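Local structure of multiple antibiotic resistance protein MARR (Escherichia coli, 1JGS) at residues Lys38-Ile43 against Lys75-Arg80; Leu30-Ala35 against Glu103-Leu108; Ile49-Leu54 against Arg67-Leu72. The protein represses transcription of the marRAB operon, which activates antibiotic resistance and oxidative stress genes, by binding to the marO operator/promoter site. All blocks are in the same frame, centred on the assembly; numbering follows the deposited sequence.

Contact 1. Residues Lys38-Ile43 against Lys75-Arg80. With SAL (2-hydroxybenzoic acid), chain B.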
loop_
_atom_site.group_PDB
_atom_site.type_symbol
_atom_site.label_atom_id
_atom_site.label_comp_id
_atom_site.label_asym_id
_atom_site.label_seq_id
_atom_site.Cartn_x
_atom_site.Cartn_y
_atom_site.Cartn_z
ATOM N N LYS A 38 6.775 -9.155 1.569
ATOM C CA LYS A 38 5.416 -9.109 1.031
ATOM C C LYS A 38 5.273 -10.121 -0.118
ATOM O O LYS A 38 4.303 -10.883 -0.171
ATOM C CB LYS A 38 5.102 -7.699 0.519
ATOM C CG LYS A 38 5.141 -6.615 1.588
ATOM C CD LYS A 38 4.970 -5.227 0.972
ATOM C CE LYS A 38 4.932 -4.128 2.032
ATOM N NZ LYS A 38 3.726 -4.221 2.904
ATOM N N VAL A 39 6.230 -10.128 -1.042
ATOM C CA VAL A 39 6.163 -11.080 -2.145
ATOM C C VAL A 39 6.136 -12.517 -1.630
ATOM O O VAL A 39 5.457 -13.362 -2.210
ATOM C CB VAL A 39 7.352 -10.912 -3.114
ATOM C CG1 VAL A 39 7.443 -12.104 -4.058
ATOM C CG2 VAL A 39 7.177 -9.623 -3.918
ATOM N N LEU A 40 6.857 -12.802 -0.545
ATOM C CA LEU A 40 6.862 -14.166 0.001
ATOM C C LEU A 40 5.515 -14.530 0.644
ATOM O O LEU A 40 4.998 -15.631 0.455
ATOM C CB LEU A 40 7.966 -14.361 1.057
ATOM C CG LEU A 40 9.451 -14.414 0.692
ATOM C CD1 LEU A 40 10.253 -14.768 1.951
ATOM C CD2 LEU A 40 9.706 -15.436 -0.386
ATOM N N CYS A 41 4.953 -13.606 1.409
ATOM C CA CYS A 41 3.683 -13.871 2.063
ATOM C C CYS A 41 2.588 -14.088 1.026
ATOM O O CYS A 41 1.700 -14.920 1.217
ATOM C CB CYS A 41 3.316 -12.711 2.983
ATOM S SG CYS A 41 4.469 -12.472 4.346
ATOM N N SER A 42 2.656 -13.344 -0.073
ATOM C CA SER A 42 1.658 -13.458 -1.137
ATOM C C SER A 42 1.741 -14.764 -1.916
ATOM O O SER A 42 0.724 -15.320 -2.302
ATOM C CB SER A 42 1.794 -12.295 -2.121
ATOM O OG SER A 42 1.595 -11.053 -1.470
ATOM N N ILE A 43 2.956 -15.240 -2.173
ATOM C CA ILE A 43 3.133 -16.477 -2.918
ATOM C C ILE A 43 2.700 -17.622 -2.010
ATOM O O ILE A 43 2.048 -18.567 -2.448
ATOM C CB ILE A 43 4.609 -16.669 -3.323
ATOM C CG1 ILE A 43 5.006 -15.605 -4.352
ATOM C CG2 ILE A 43 4.827 -18.068 -3.885
ATOM C CD1 ILE A 43 6.423 -15.765 -4.901
ATOM N N LYS A 75 18.374 -16.085 -3.578
ATOM C CA LYS A 75 18.450 -16.266 -2.139
ATOM C C LYS A 75 17.957 -17.663 -1.754
ATOM O O LYS A 75 18.024 -18.057 -0.583
ATOM C CB LYS A 75 17.624 -15.194 -1.428
ATOM C CG LYS A 75 18.257 -13.814 -1.451
ATOM C CD LYS A 75 17.370 -12.811 -0.710
ATOM C CE LYS A 75 18.098 -11.508 -0.415
ATOM N NZ LYS A 75 17.457 -10.775 0.701
ATOM N N GLY A 76 17.473 -18.408 -2.747
ATOM C CA GLY A 76 16.981 -19.754 -2.495
ATOM C C GLY A 76 15.631 -19.784 -1.786
ATOM O O GLY A 76 15.262 -20.789 -1.175
ATOM N N TRP A 77 14.878 -18.688 -1.867
ATOM C CA TRP A 77 13.590 -18.639 -1.201
ATOM C C TRP A 77 12.414 -18.958 -2.104
ATOM O O TRP A 77 11.340 -19.294 -1.622
ATOM C CB TRP A 77 13.371 -17.261 -0.572
ATOM C CG TRP A 77 14.358 -16.896 0.486
ATOM C CD1 TRP A 77 15.195 -17.741 1.151
ATOM C CD2 TRP A 77 14.625 -15.583 0.992
ATOM N NE1 TRP A 77 15.975 -17.037 2.038
ATOM C CE2 TRP A 77 15.646 -15.709 1.961
ATOM C CE3 TRP A 77 14.104 -14.314 0.720
ATOM C CZ2 TRP A 77 16.160 -14.614 2.661
ATOM C CZ3 TRP A 77 14.613 -13.215 1.419
ATOM C CH2 TRP A 77 15.634 -13.376 2.379
ATOM N N VAL A 78 12.615 -18.867 -3.415
ATOM C CA VAL A 78 11.544 -19.116 -4.370
ATOM C C VAL A 78 12.020 -19.996 -5.516
ATOM O O VAL A 78 13.201 -19.987 -5.858
ATOM C CB VAL A 78 11.026 -17.768 -4.940
ATOM C CG1 VAL A 78 10.083 -18.000 -6.100
ATOM C CG2 VAL A 78 10.336 -16.966 -3.837
ATOM N N GLU A 79 11.108 -20.768 -6.097
ATOM C CA GLU A 79 11.461 -21.620 -7.223
ATOM C C GLU A 79 10.313 -21.598 -8.218
ATOM O O GLU A 79 9.153 -21.366 -7.845
ATOM C CB GLU A 79 11.768 -23.058 -6.773
ATOM C CG GLU A 79 10.581 -23.927 -6.410
ATOM C CD GLU A 79 11.028 -25.266 -5.824
ATOM O OE1 GLU A 79 11.702 -25.247 -4.784
ATOM O OE2 GLU A 79 10.726 -26.341 -6.392
ATOM N N ARG A 80 10.658 -21.827 -9.478
ATOM C CA ARG A 80 9.719 -21.817 -10.587
ATOM C C ARG A 80 9.399 -23.214 -11.115
ATOM O O ARG A 80 10.295 -24.043 -11.305
ATOM C CB ARG A 80 10.316 -20.995 -11.724
ATOM C CG ARG A 80 9.421 -19.929 -12.281
ATOM C CD ARG A 80 10.212 -19.118 -13.259
ATOM N NE ARG A 80 11.416 -18.630 -12.607
ATOM C CZ ARG A 80 11.669 -17.354 -12.334
ATOM N NH1 ARG A 80 10.797 -16.418 -12.668
ATOM N NH2 ARG A 80 12.797 -17.022 -11.714
HETATM C "C1'" SAL B . 8.959 -14.691 -14.714
HETATM O "O1'" SAL B . 9.201 -15.967 -14.992
HETATM O "O2'" SAL B . 9.670 -14.070 -13.910
HETATM C C1 SAL B . 7.812 -14.071 -15.409
HETATM C C2 SAL B . 7.474 -12.677 -15.160
HETATM C C3 SAL B . 6.379 -12.059 -15.809
HETATM C C4 SAL B . 5.588 -12.770 -16.708
HETATM C C5 SAL B . 5.933 -14.283 -16.999
HETATM C C6 SAL B . 7.019 -14.842 -16.334
HETATM O O2 SAL B . 8.181 -11.897 -14.301
#
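Leu40 of helix 34-46 reaches across to Trp77 and Val78, at the point where the chain leaves helix 62-74 and enters strand 78-82. Its CB points toward the 75-80 segment. CG lies anti to the carbonyl carbon, and chi1 -71° carries the fork outward, CD1 to the Trp77 ring and CD2 to Val78. CD1 comes obliquely to the ring, 4.1 Å from Trp77 CE3. CD2, the other branch, lies 3.8 Å from Val78 CG2. CD2 also nears Trp77 CB, so Trp77 is met by both methyls and Val78 by CD2. Leu40 and Trp77 cross at about a right angle. Ile43, one helical turn on, adds a looser touch, its CD1 4.2 Å from Val78 CG2. That valine methyl is therefore met by two residues of the same helix face.

This is the winged helix-turn-helix fold of the MarR family. Strand 78-82 pairs with strand 90-94 in the wing, and the contact packs the root of the wing on helix 34-46. Gly76, with positive phi, ends helix 62-74 in a Schellman motif and turns the chain toward the strand. One face of the Trp77 ring is covered by Lys75 CB, which sits centrally over it, 3.8 Å from the ring plane. Leu72 and Ile101 also touch Trp77.

No hydrogen bond joins the two segments. On helix 34-46, Lys38 O accepts from both Ser42 N and Ser42 OG, the hydroxyl lying above the carbonyl plane. Further along the strand, Arg80 meets a bound salicylate at the edge of its guanidinium. The bond from its NH1 to O1' of the salicylate is 2.9 Å long but weak, with an N-H...O angle of 128°. O2' is as near to NH1. Thr66 OG1 is also hydrogen-bonded to this salicylate.

Contact 2. Residues Leu30-Ala35 against Glu103-Leu108. With SAL (2-hydroxybenzoic acid), chain C.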
loop_
_atom_site.group_PDB
_atom_site.type_symbol
_atom_site.label_atom_id
_atom_site.label_comp_id
_atom_site.label_asym_id
_atom_site.label_seq_id
_atom_site.Cartn_x
_atom_site.Cartn_y
_atom_site.Cartn_z
ATOM N N LEU A 30 17.577 -7.454 9.491
ATOM C CA LEU A 30 17.566 -8.732 8.780
ATOM C C LEU A 30 17.930 -8.565 7.299
ATOM O O LEU A 30 17.668 -7.522 6.689
ATOM C CB LEU A 30 16.184 -9.386 8.906
ATOM C CG LEU A 30 15.553 -9.491 10.302
ATOM C CD1 LEU A 30 14.197 -10.214 10.215
ATOM C CD2 LEU A 30 16.489 -10.245 11.235
ATOM N N ASP A 31 18.517 -9.611 6.725
ATOM C CA ASP A 31 18.946 -9.588 5.329
ATOM C C ASP A 31 17.749 -9.832 4.396
ATOM O O ASP A 31 17.693 -10.810 3.645
ATOM C CB ASP A 31 20.027 -10.654 5.139
ATOM C CG ASP A 31 20.790 -10.502 3.836
ATOM O OD1 ASP A 31 21.503 -11.454 3.463
ATOM O OD2 ASP A 31 20.693 -9.453 3.184
ATOM N N ILE A 32 16.779 -8.933 4.461
ATOM C CA ILE A 32 15.595 -9.040 3.627
ATOM C C ILE A 32 14.864 -7.718 3.645
ATOM O O ILE A 32 14.883 -7.017 4.660
ATOM C CB ILE A 32 14.634 -10.110 4.155
ATOM C CG1 ILE A 32 13.469 -10.275 3.171
ATOM C CG2 ILE A 32 14.140 -9.710 5.565
ATOM C CD1 ILE A 32 12.553 -11.420 3.489
ATOM N N THR A 33 14.202 -7.388 2.538
ATOM C CA THR A 33 13.456 -6.141 2.454
ATOM C C THR A 33 11.938 -6.349 2.613
ATOM O O THR A 33 11.409 -7.431 2.354
ATOM C CB THR A 33 13.718 -5.441 1.122
ATOM O OG1 THR A 33 13.110 -6.197 0.070
ATOM C CG2 THR A 33 15.236 -5.341 0.855
ATOM N N ALA A 34 11.248 -5.293 3.042
ATOM C CA ALA A 34 9.804 -5.322 3.236
ATOM C C ALA A 34 9.130 -5.855 1.981
ATOM O O ALA A 34 8.259 -6.720 2.054
ATOM C CB ALA A 34 9.292 -3.909 3.548
ATOM N N ALA A 35 9.542 -5.342 0.824
ATOM C CA ALA A 35 8.966 -5.789 -0.436
ATOM C C ALA A 35 9.186 -7.283 -0.659
ATOM O O ALA A 35 8.269 -7.979 -1.098
ATOM C CB ALA A 35 9.537 -4.982 -1.601
ATOM N N GLU A 103 8.150 -17.542 7.594
ATOM C CA GLU A 103 7.480 -17.814 8.862
ATOM C C GLU A 103 8.251 -17.177 10.019
ATOM O O GLU A 103 7.649 -16.669 10.963
ATOM C CB GLU A 103 7.335 -19.321 9.083
ATOM C CG GLU A 103 6.396 -19.685 10.228
ATOM C CD GLU A 103 5.018 -19.061 10.070
ATOM O OE1 GLU A 103 4.370 -19.300 9.031
ATOM O OE2 GLU A 103 4.578 -18.331 10.985
ATOM N N GLN A 104 9.577 -17.198 9.958
ATOM C CA GLN A 104 10.360 -16.572 11.016
ATOM C C GLN A 104 9.974 -15.099 11.063
ATOM O O GLN A 104 9.736 -14.543 12.136
ATOM C CB GLN A 104 11.857 -16.659 10.732
ATOM C CG GLN A 104 12.529 -17.973 11.056
ATOM C CD GLN A 104 13.951 -18.018 10.499
ATOM O OE1 GLN A 104 14.742 -17.085 10.696
ATOM N NE2 GLN A 104 14.278 -19.100 9.798
ATOM N N CYS A 105 9.923 -14.478 9.886
ATOM C CA CYS A 105 9.582 -13.066 9.760
ATOM C C CYS A 105 8.143 -12.766 10.144
ATOM O O CYS A 105 7.884 -11.854 10.932
ATOM C CB CYS A 105 9.800 -12.586 8.323
ATOM S SG CYS A 105 11.509 -12.457 7.766
ATOM N N HIS A 106 7.210 -13.520 9.570
ATOM C CA HIS A 106 5.788 -13.316 9.836
ATOM C C HIS A 106 5.466 -13.348 11.327
ATOM O O HIS A 106 4.647 -12.563 11.815
ATOM C CB HIS A 106 4.967 -14.375 9.102
ATOM C CG HIS A 106 3.493 -14.117 9.123
ATOM N ND1 HIS A 106 2.721 -14.289 10.252
ATOM C CD2 HIS A 106 2.649 -13.695 8.152
ATOM C CE1 HIS A 106 1.466 -13.985 9.975
ATOM N NE2 HIS A 106 1.396 -13.622 8.707
ATOM N N GLN A 107 6.127 -14.247 12.045
ATOM C CA GLN A 107 5.916 -14.376 13.476
ATOM C C GLN A 107 6.490 -13.202 14.252
ATOM O O GLN A 107 5.810 -12.635 15.103
ATOM C CB GLN A 107 6.528 -15.678 13.993
ATOM C CG GLN A 107 5.901 -16.922 13.396
ATOM C CD GLN A 107 6.383 -18.190 14.062
ATOM O OE1 GLN A 107 7.585 -18.411 14.197
ATOM N NE2 GLN A 107 5.445 -19.035 14.476
ATOM N N LEU A 108 7.735 -12.836 13.959
ATOM C CA LEU A 108 8.387 -11.729 14.661
ATOM C C LEU A 108 7.685 -10.389 14.436
ATOM O O LEU A 108 7.262 -9.734 15.386
ATOM C CB LEU A 108 9.856 -11.621 14.236
ATOM C CG LEU A 108 10.649 -12.933 14.247
ATOM C CD1 LEU A 108 12.143 -12.627 14.066
ATOM C CD2 LEU A 108 10.400 -13.693 15.550
HETATM C "C1'" SAL C . 14.470 -6.507 -4.617
HETATM O "O1'" SAL C . 15.091 -7.051 -3.579
HETATM O "O2'" SAL C . 14.692 -6.903 -5.797
HETATM C C1 SAL C . 13.520 -5.422 -4.288
HETATM C C2 SAL C . 12.769 -4.745 -5.351
HETATM C C3 SAL C . 11.849 -3.696 -5.047
HETATM C C4 SAL C . 11.643 -3.283 -3.719
HETATM C C5 SAL C . 12.457 -4.012 -2.562
HETATM C C6 SAL C . 13.335 -5.030 -2.921
HETATM O O2 SAL C . 12.903 -5.074 -6.682
#
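Leu30 and Cys105 bring the two backbones nearest, with their CA atoms 9.1 Å apart, as the extended lead-in to helix 34-46 passes over a turn of helix 96-118. The wide spacing is bridged by side chains alone. Cys105 points toward the lead-in, and its SG is the atom that both partners touch. Leu30 CD1 comes to 4.3 Å from Cys105 SG. The CG2 branch of Ile32 lies 4.4 Å from the same sulfur. These are loose apolar contacts, and no hydrogen bond crosses between the segments. Phe37 of helix 34-46 also touches Cys105.

Between the two apolar residues, the chain makes an inverse gamma turn at Asp31. The Asp31 carbonyl accepts a hydrogen bond from Lys75 NZ. Thr33 then caps helix 34-46. With chi1 70° its OG1 sits between the backbone N and the carbonyl carbon, where it reaches Gln36 N. The same OG1 lies 3.2 Å from C6 of a second salicylate. Ala35 CB is as near to C5 of that ring, and Gln36 NE2 is hydrogen-bonded to the ligand. In this MarR winged-helix fold the lead-in packs on helix 96-118, and Thr33 and Ala35 of the capped helix start after it line part of the salicylate pocket.

Contact 3. Residues Ile49-Leu54 against Arg67-Leu72. With SAL (2-hydroxybenzoic acid), chain B; SAL (2-hydroxybenzoic acid), chain C.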
loop_
_atom_site.group_PDB
_atom_site.type_symbol
_atom_site.label_atom_id
_atom_site.label_comp_id
_atom_site.label_asym_id
_atom_site.label_seq_id
_atom_site.Cartn_x
_atom_site.Cartn_y
_atom_site.Cartn_z
ATOM N N ILE A 49 1.477 -19.559 -7.651
ATOM C CA ILE A 49 0.851 -18.474 -8.390
ATOM C C ILE A 49 1.710 -18.047 -9.565
ATOM O O ILE A 49 2.944 -18.155 -9.519
ATOM C CB ILE A 49 0.612 -17.251 -7.485
ATOM C CG1 ILE A 49 -0.078 -16.140 -8.286
ATOM C CG2 ILE A 49 1.942 -16.772 -6.905
ATOM C CD1 ILE A 49 -0.486 -14.946 -7.454
ATOM N N THR A 50 1.058 -17.573 -10.619
ATOM C CA THR A 50 1.780 -17.118 -11.803
ATOM C C THR A 50 2.390 -15.740 -11.533
ATOM O O THR A 50 1.881 -14.964 -10.715
ATOM C CB THR A 50 0.849 -17.023 -13.021
ATOM O OG1 THR A 50 -0.159 -16.032 -12.779
ATOM C CG2 THR A 50 0.195 -18.368 -13.287
ATOM N N PRO A 51 3.503 -15.420 -12.199
ATOM C CA PRO A 51 4.085 -14.105 -11.942
ATOM C C PRO A 51 3.102 -12.982 -12.271
ATOM O O PRO A 51 2.973 -12.009 -11.509
ATOM C CB PRO A 51 5.316 -14.105 -12.830
ATOM C CG PRO A 51 5.742 -15.544 -12.786
ATOM C CD PRO A 51 4.428 -16.265 -12.974
ATOM N N VAL A 52 2.382 -13.124 -13.383
ATOM C CA VAL A 52 1.415 -12.104 -13.775
ATOM C C VAL A 52 0.287 -11.964 -12.754
ATOM O O VAL A 52 -0.109 -10.849 -12.415
ATOM C CB VAL A 52 0.815 -12.407 -15.144
ATOM C CG1 VAL A 52 -0.172 -11.318 -15.514
ATOM C CG2 VAL A 52 1.927 -12.510 -16.187
ATOM N N GLU A 53 -0.234 -13.088 -12.266
ATOM C CA GLU A 53 -1.291 -13.048 -11.257
ATOM C C GLU A 53 -0.698 -12.372 -10.015
ATOM O O GLU A 53 -1.339 -11.547 -9.361
ATOM C CB GLU A 53 -1.749 -14.465 -10.906
ATOM C CG GLU A 53 -2.883 -14.539 -9.887
ATOM C CD GLU A 53 -4.245 -14.229 -10.484
ATOM O OE1 GLU A 53 -4.437 -13.106 -10.997
ATOM O OE2 GLU A 53 -5.128 -15.115 -10.439
ATOM N N LEU A 54 0.542 -12.728 -9.698
ATOM C CA LEU A 54 1.222 -12.147 -8.551
ATOM C C LEU A 54 1.398 -10.643 -8.795
ATOM O O LEU A 54 1.297 -9.822 -7.877
ATOM C CB LEU A 54 2.585 -12.825 -8.365
ATOM C CG LEU A 54 3.463 -12.360 -7.203
ATOM C CD1 LEU A 54 2.707 -12.463 -5.887
ATOM C CD2 LEU A 54 4.723 -13.217 -7.175
ATOM N N ARG A 67 12.747 -8.886 -11.654
ATOM C CA ARG A 67 14.051 -8.766 -11.007
ATOM C C ARG A 67 13.898 -9.266 -9.584
ATOM O O ARG A 67 14.762 -9.950 -9.064
ATOM C CB ARG A 67 14.540 -7.305 -10.998
ATOM C CG ARG A 67 14.754 -6.705 -12.379
ATOM C CD ARG A 67 15.707 -5.508 -12.342
ATOM N NE ARG A 67 15.253 -4.437 -11.457
ATOM C CZ ARG A 67 14.242 -3.617 -11.727
ATOM N NH1 ARG A 67 13.564 -3.732 -12.864
ATOM N NH2 ARG A 67 13.906 -2.673 -10.859
ATOM N N MET A 68 12.780 -8.915 -8.963
ATOM C CA MET A 68 12.483 -9.336 -7.596
ATOM C C MET A 68 12.447 -10.867 -7.499
ATOM O O MET A 68 13.060 -11.467 -6.606
ATOM C CB MET A 68 11.124 -8.771 -7.163
ATOM C CG MET A 68 10.538 -9.426 -5.919
ATOM S SD MET A 68 11.473 -9.040 -4.449
ATOM C CE MET A 68 10.588 -7.526 -3.911
ATOM N N LEU A 69 11.719 -11.498 -8.415
ATOM C CA LEU A 69 11.616 -12.947 -8.388
ATOM C C LEU A 69 12.997 -13.584 -8.581
ATOM O O LEU A 69 13.332 -14.575 -7.915
ATOM C CB LEU A 69 10.612 -13.419 -9.443
ATOM C CG LEU A 69 9.128 -13.122 -9.129
ATOM C CD1 LEU A 69 8.249 -13.553 -10.299
ATOM C CD2 LEU A 69 8.684 -13.895 -7.884
ATOM N N ASP A 70 13.813 -12.995 -9.459
ATOM C CA ASP A 70 15.155 -13.524 -9.699
ATOM C C ASP A 70 15.995 -13.361 -8.441
ATOM O O ASP A 70 16.742 -14.259 -8.079
ATOM C CB ASP A 70 15.843 -12.815 -10.870
ATOM C CG ASP A 70 15.475 -13.415 -12.235
ATOM O OD1 ASP A 70 14.781 -14.461 -12.297
ATOM O OD2 ASP A 70 15.899 -12.834 -13.257
ATOM N N ARG A 71 15.892 -12.221 -7.768
ATOM C CA ARG A 71 16.669 -12.045 -6.547
ATOM C C ARG A 71 16.229 -13.093 -5.522
ATOM O O ARG A 71 17.055 -13.683 -4.831
ATOM C CB ARG A 71 16.473 -10.638 -5.967
ATOM C CG ARG A 71 17.151 -10.395 -4.617
ATOM C CD ARG A 71 18.639 -10.766 -4.647
ATOM N NE ARG A 71 19.409 -10.009 -5.641
ATOM C CZ ARG A 71 19.720 -8.721 -5.529
ATOM N NH1 ARG A 71 19.327 -8.032 -4.462
ATOM N NH2 ARG A 71 20.435 -8.121 -6.473
ATOM N N LEU A 72 14.927 -13.333 -5.423
ATOM C CA LEU A 72 14.433 -14.313 -4.449
ATOM C C LEU A 72 14.924 -15.727 -4.761
ATOM O O LEU A 72 15.185 -16.514 -3.850
ATOM C CB LEU A 72 12.902 -14.259 -4.379
ATOM C CG LEU A 72 12.390 -12.976 -3.698
ATOM C CD1 LEU A 72 10.888 -12.830 -3.793
ATOM C CD2 LEU A 72 12.842 -13.008 -2.258
HETATM C "C1'" SAL B . 8.959 -14.691 -14.714
HETATM O "O1'" SAL B . 9.201 -15.967 -14.992
HETATM O "O2'" SAL B . 9.670 -14.070 -13.910
HETATM C C1 SAL B . 7.812 -14.071 -15.409
HETATM C C2 SAL B . 7.474 -12.677 -15.160
HETATM C C3 SAL B . 6.379 -12.059 -15.809
HETATM C C4 SAL B . 5.588 -12.770 -16.708
HETATM C C5 SAL B . 5.933 -14.283 -16.999
HETATM C C6 SAL B . 7.019 -14.842 -16.334
HETATM O O2 SAL B . 8.181 -11.897 -14.301
HETATM C "C1'" SAL C . 14.470 -6.507 -4.617
HETATM O "O1'" SAL C . 15.091 -7.051 -3.579
HETATM O "O2'" SAL C . 14.692 -6.903 -5.797
HETATM C C1 SAL C . 13.520 -5.422 -4.288
HETATM C C2 SAL C . 12.769 -4.745 -5.351
HETATM C C3 SAL C . 11.849 -3.696 -5.047
HETATM C C4 SAL C . 11.643 -3.283 -3.719
HETATM C C5 SAL C . 12.457 -4.012 -2.562
HETATM C C6 SAL C . 13.335 -5.030 -2.921
HETATM O O2 SAL C . 12.903 -5.074 -6.682
#
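Leu54 and Leu69 meet through different first torsions. Leu54 has CG anti to the backbone N, chi1 -180°, whereas Leu69 has CG anti to the carbonyl carbon, chi1 -72°. The two leucines run antiparallel alongside one another. Their CD2 methyls touch, Leu54 CD2 lying 4.1 Å from Leu69 CD2. The other branch of Leu69 turns to the proline, with CD1 3.9 Å from Pro51 CB. All three residues are buried, and Leu54 also packs on Ile43 of helix 34-46.

Thr50 caps helix 51-58. Its OG1 accepts from Glu53 N at 3.0 Å, with an N-H...O angle of 149°. This bond fixes the first turn, which carries Pro51 and Leu54.

One salicylate lies against Pro51, whose CB is 3.5 Å from C2 of the ring. Val52 CG2 and Leu69 CD1 also approach this ligand. The other salicylate lies near Met68 of helix 62-74, and near the CB and CG of Arg71. Met68 is kinked in its last two torsions, and its CE comes 3.6 Å from C1 of that ligand. At the start of 67-72, Arg67 forms a salt bridge with Asp61 of the second subunit.

Helices 51-58 and 62-74 form the helix-turn-helix of the winged DNA-binding domain. In MarR proteins the second of them is the recognition helix, and here the two salicylates lie near it.

How the contacts relate
From the N terminus, the chain first reaches Leu30-Ala35, which contact 2 later joins to helix 96-118. This closes the longest loop, and it holds the other two contacts. Lys38-Ile43 follows on helix 34-46, and contact 1 closes the next loop at the start of strand 78-82. Within that loop, contact 3 joins helices 51-58 and 62-74. The three loops thus nest and none cross. Contacts 1 and 3 have centres about 8 Å apart, and Trp77 N probably hydrogen-bonds to Leu72 O between them. Trp77 also packs on Ile32, linking contacts 1 and 2. Together they tie the helix-turn-helix and wing, through helix 34-46, to the long helix.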